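Local structure of YcgJ protein (1XXL) at residues G187-A191 and D192-Q196; N202-S205 and D206-D210. The protein is of unknown function in detail but probably acts as an S-adenosylmethionine-dependent methyltransferase. One frame throughout, in Å; residues are numbered along the deposited sequence.

Contact 1 (G187-A191 and D192-Q196); sequences GGTPA and DREKQ
T189 lies across the side chain of E194, with the two roughly at right angles. The closest approach is T189 OG1 to E194 CB, at 3.8 Å. The hydroxyl points this way because T189 OG1 sits between its own backbone N and carbonyl carbon (chi1 82°). It is buried here and has no polar partner in the model. The same side chain also touches R144 of helix 131-144 and I184 of helix 180-187. The backbone of T189 reaches E194 by another route. A water donates to T189 O at 2.7 Å and to E194 OE1, also at 2.7 Å. E194 runs out fully extended, with CG anti to its backbone N (chi1 -167°). This carries the carboxylate as far as the water, while OE2 bonds to Y180 OH. Both carboxylate oxygens of E194 therefore have a partner. P190 follows, in the N-cap position. Its ring lies beside R193, and the two side chains point the same way, with P190 CD 4.1 Å from R193 CB. Farther out, R193 NE makes a weak bond to L143 O. P190 O takes the first helical bond, from E194 N at 2.9 Å, and the bond is nearly straight at 166°. A191 begins the helix proper. A191 O accepts from K195 N at 2.8 Å. K195 CG packs against this same oxygen before the chain bends away. One turn on, Q196 NE2 makes a weak bond to D192 OD1 at 3.5 Å. The whole is a tight link between two helices: G188, with positive phi, ends helix 180-187 in a Schellman motif, and P190 then starts helix 191-202 as its N-cap residue.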
loop_
_atom_site.group_PDB
_atom_site.type_symbol
_atom_site.label_atom_id
_atom_site.label_comp_id
_atom_site.label_asym_id
_atom_site.label_seq_id
_atom_site.Cartn_x
_atom_site.Cartn_y
_atom_site.Cartn_z
ATOM N N GLY A 187 -14.697 7.031 3.743
ATOM C CA GLY A 187 -13.883 7.699 4.754
ATOM C C GLY A 187 -14.679 8.222 5.952
ATOM O O GLY A 187 -14.090 8.610 6.948
ATOM N N GLY A 188 -16.010 8.250 5.851
ATOM C CA GLY A 188 -16.871 8.862 6.876
ATOM C C GLY A 188 -16.518 10.308 7.249
ATOM O O GLY A 188 -16.694 10.717 8.405
ATOM N N THR A 189 -16.048 11.095 6.277
ATOM C CA THR A 189 -15.498 12.423 6.577
ATOM C C THR A 189 -16.651 13.374 6.907
ATOM O O THR A 189 -17.644 13.424 6.172
ATOM C CB THR A 189 -14.570 12.998 5.435
ATOM O OG1 THR A 189 -15.344 13.597 4.396
ATOM C CG2 THR A 189 -13.697 11.922 4.824
ATOM N N PRO A 190 -16.554 14.091 8.042
ATOM C CA PRO A 190 -17.592 15.073 8.400
ATOM C C PRO A 190 -17.588 16.325 7.516
ATOM O O PRO A 190 -16.590 16.602 6.859
ATOM C CB PRO A 190 -17.253 15.449 9.850
ATOM C CG PRO A 190 -16.213 14.461 10.301
ATOM C CD PRO A 190 -15.508 14.007 9.069
ATOM N N ALA A 191 -18.687 17.080 7.562
ATOM C CA ALA A 191 -18.938 18.199 6.649
ATOM C C ALA A 191 -17.820 19.245 6.576
ATOM O O ALA A 191 -17.456 19.711 5.493
ATOM C CB ALA A 191 -20.286 18.885 7.001
ATOM N N ASP A 192 -17.297 19.639 7.727
ATOM C CA ASP A 192 -16.261 20.665 7.745
ATOM C C ASP A 192 -14.927 20.145 7.173
ATOM O O ASP A 192 -14.278 20.854 6.402
ATOM C CB ASP A 192 -16.077 21.238 9.149
ATOM C CG ASP A 192 -15.030 22.331 9.183
ATOM O OD1 ASP A 192 -13.958 22.085 9.777
ATOM O OD2 ASP A 192 -15.280 23.397 8.567
ATOM N N ARG A 193 -14.528 18.918 7.537
ATOM C CA ARG A 193 -13.396 18.254 6.865
ATOM C C ARG A 193 -13.611 18.163 5.357
ATOM O O ARG A 193 -12.707 18.483 4.578
ATOM C CB ARG A 193 -13.149 16.844 7.397
ATOM C CG ARG A 193 -12.033 16.734 8.415
ATOM C CD ARG A 193 -10.690 17.208 7.862
ATOM N NE ARG A 193 -9.582 16.562 8.571
ATOM C CZ ARG A 193 -8.968 17.053 9.648
ATOM N NH1 ARG A 193 -9.337 18.226 10.174
ATOM N NH2 ARG A 193 -7.973 16.361 10.213
ATOM N N GLU A 194 -14.807 17.747 4.947
ATOM C CA GLU A 194 -15.118 17.672 3.531
ATOM C C GLU A 194 -15.068 19.030 2.863
ATOM O O GLU A 194 -14.576 19.128 1.746
ATOM C CB GLU A 194 -16.475 17.024 3.262
ATOM C CG GLU A 194 -16.631 16.675 1.797
ATOM C CD GLU A 194 -18.020 16.236 1.406
ATOM O OE1 GLU A 194 -18.853 16.058 2.313
ATOM O OE2 GLU A 194 -18.262 16.076 0.174
ATOM N N LYS A 195 -15.566 20.078 3.517
ATOM C CA LYS A 195 -15.511 21.405 2.913
ATOM C C LYS A 195 -14.053 21.780 2.616
ATOM O O LYS A 195 -13.781 22.406 1.594
ATOM C CB LYS A 195 -16.165 22.503 3.780
ATOM C CG LYS A 195 -17.720 22.471 3.898
ATOM C CD LYS A 195 -18.509 22.908 2.618
ATOM C CE LYS A 195 -19.948 23.418 2.968
ATOM N NZ LYS A 195 -20.741 23.918 1.772
ATOM N N GLN A 196 -13.132 21.407 3.512
ATOM C CA GLN A 196 -11.686 21.648 3.283
ATOM C C GLN A 196 -11.167 20.880 2.050
ATOM O O GLN A 196 -10.383 21.403 1.264
ATOM C CB GLN A 196 -10.846 21.265 4.506
ATOM C CG GLN A 196 -11.119 22.092 5.760
ATOM C CD GLN A 196 -10.320 21.580 6.985
ATOM O OE1 GLN A 196 -9.083 21.445 6.927
ATOM N NE2 GLN A 196 -11.027 21.301 8.089
HETATM O O HOH W 1 -19.293 15.165 4.860
#

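Contact 2 (N202-S205 and D206-D210); sequences NHAS and DEARD
The R209 guanidinium meets the backbone of N202 to A204 at its edge rather than on a face. R209 NH1 donates two hydrogen bonds to backbone carbonyls. One goes to N202 O at 3.1 Å and is almost straight (174°). N202 O lies in the guanidinium plane, yet the NH1 donor stands above the plane of that carbonyl. The other bond goes to A204 O at 2.9 Å. Here NH1 meets a lone pair in the carbonyl plane, and A204 O is tilted out of the guanidinium plane. The E207 carboxylate is the second flat group. S205 OG donates to E207 OE1 at 3.1 Å, from above the carboxylate plane. A bend at chi2 (80°) folds the E207 chain back to this hydroxyl. S205 is the N-cap of helix 206-211: S205 OG accepts from A208 N at 3.1 Å, a classic side-chain cap. The hydroxyl thus receives one bond and gives one. S205 O takes the first-turn bond from R209 N at 2.9 Å. N202 ends helix 191-202, so the R209 charge probably also suits the carbonyl end of that helix. A methionine in place of R209 would probably leave N202 O and A204 O without this shared donor and the turn less firmly held. The aliphatic part of R209 packs on A204, with CG 3.8 Å from A204 CB. A204 CB also meets A208 CB at 4.0 Å. These two alanines are buried and face helix 131-144, A204 on F136 and A208 on L133.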
loop_
_atom_site.group_PDB
_atom_site.type_symbol
_atom_site.label_atom_id
_atom_site.label_comp_id
_atom_site.label_asym_id
_atom_site.label_seq_id
_atom_site.Cartn_x
_atom_site.Cartn_y
_atom_site.Cartn_z
ATOM N N ASN A 202 -10.862 22.439 -5.587
ATOM C CA ASN A 202 -11.298 23.579 -6.390
ATOM C C ASN A 202 -10.225 24.618 -6.618
ATOM O O ASN A 202 -10.266 25.321 -7.613
ATOM C CB ASN A 202 -12.518 24.259 -5.739
ATOM C CG ASN A 202 -13.807 23.616 -6.164
ATOM O OD1 ASN A 202 -14.310 22.702 -5.505
ATOM N ND2 ASN A 202 -14.326 24.049 -7.307
ATOM N N HIS A 203 -9.276 24.730 -5.688
ATOM C CA HIS A 203 -8.179 25.682 -5.822
ATOM C C HIS A 203 -6.875 25.049 -6.333
ATOM O O HIS A 203 -5.830 25.681 -6.317
ATOM C CB HIS A 203 -7.955 26.374 -4.471
ATOM C CG HIS A 203 -9.078 27.278 -4.075
ATOM N ND1 HIS A 203 -10.359 26.822 -3.848
ATOM C CD2 HIS A 203 -9.114 28.616 -3.871
ATOM C CE1 HIS A 203 -11.140 27.842 -3.534
ATOM N NE2 HIS A 203 -10.407 28.940 -3.536
ATOM N N ALA A 204 -6.935 23.807 -6.797
ATOM C CA ALA A 204 -5.771 23.147 -7.410
ATOM C C ALA A 204 -5.131 23.957 -8.569
ATOM O O ALA A 204 -5.833 24.504 -9.409
ATOM C CB ALA A 204 -6.182 21.739 -7.904
ATOM N N SER A 205 -3.801 24.021 -8.616
ATOM C CA SER A 205 -3.102 24.605 -9.768
ATOM C C SER A 205 -3.433 23.838 -11.046
ATOM O O SER A 205 -3.959 22.723 -10.997
ATOM C CB SER A 205 -1.600 24.533 -9.560
ATOM O OG SER A 205 -1.178 23.193 -9.520
ATOM N N ASP A 206 -3.112 24.427 -12.185
ATOM C CA ASP A 206 -3.280 23.758 -13.454
ATOM C C ASP A 206 -2.503 22.453 -13.499
ATOM O O ASP A 206 -2.999 21.461 -14.004
ATOM C CB ASP A 206 -2.834 24.660 -14.603
ATOM C CG ASP A 206 -3.770 25.836 -14.815
ATOM O OD1 ASP A 206 -4.936 25.754 -14.375
ATOM O OD2 ASP A 206 -3.343 26.838 -15.425
ATOM N N GLU A 207 -1.295 22.456 -12.946
ATOM C CA GLU A 207 -0.450 21.269 -12.942
ATOM C C GLU A 207 -1.081 20.147 -12.081
ATOM O O GLU A 207 -1.035 18.991 -12.475
ATOM C CB GLU A 207 0.965 21.593 -12.444
ATOM C CG GLU A 207 1.599 22.863 -13.047
ATOM C CD GLU A 207 1.097 24.146 -12.358
ATOM O OE1 GLU A 207 1.212 24.254 -11.112
ATOM O OE2 GLU A 207 0.549 25.027 -13.050
ATOM N N ALA A 208 -1.649 20.490 -10.924
ATOM C CA ALA A 208 -2.320 19.514 -10.059
ATOM C C ALA A 208 -3.595 18.943 -10.712
ATOM O O ALA A 208 -3.884 17.733 -10.636
ATOM C CB ALA A 208 -2.648 20.136 -8.706
ATOM N N ARG A 209 -4.349 19.827 -11.352
ATOM C CA ARG A 209 -5.535 19.432 -12.086
ATOM C C ARG A 209 -5.230 18.442 -13.220
ATOM O O ARG A 209 -6.003 17.513 -13.466
ATOM C CB ARG A 209 -6.210 20.671 -12.645
ATOM C CG ARG A 209 -7.011 21.450 -11.629
ATOM C CD ARG A 209 -7.203 22.886 -12.123
ATOM N NE ARG A 209 -8.598 23.324 -12.111
ATOM C CZ ARG A 209 -9.250 23.829 -11.054
ATOM N NH1 ARG A 209 -8.643 24.000 -9.889
ATOM N NH2 ARG A 209 -10.537 24.186 -11.184
ATOM N N ASP A 210 -4.108 18.660 -13.913
ATOM C CA ASP A 210 -3.633 17.756 -14.969
ATOM C C ASP A 210 -3.112 16.445 -14.372
ATOM O O ASP A 210 -3.536 15.367 -14.752
ATOM C CB ASP A 210 -2.532 18.471 -15.785
ATOM C CG ASP A 210 -1.975 17.610 -16.949
ATOM O OD1 ASP A 210 -2.771 16.906 -17.641
ATOM O OD2 ASP A 210 -0.726 17.649 -17.177
#

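In the fold
Both contacts belong to the run of three helices, 180-187, 191-202 and 206-211, that follows strand 166-179 and precedes strands 215-216 and 222-236. Strands 166-179 and 222-236 pair antiparallel in the sheet. Contact 1 comes first and closes the short loop from helix 180-187 to helix 191-202. The chain then follows helix 191-202 to its end. There contact 2 closes the next loop and starts helix 206-211. The two are in series and neither nest nor cross. Their centres are 20 Å apart, and their nearest atoms are about 7 Å apart without touching. Each joins consecutive helices, and residues of both rest on helix 131-144. Both lie away from the S-adenosylmethionine-binding residues G29 and R94.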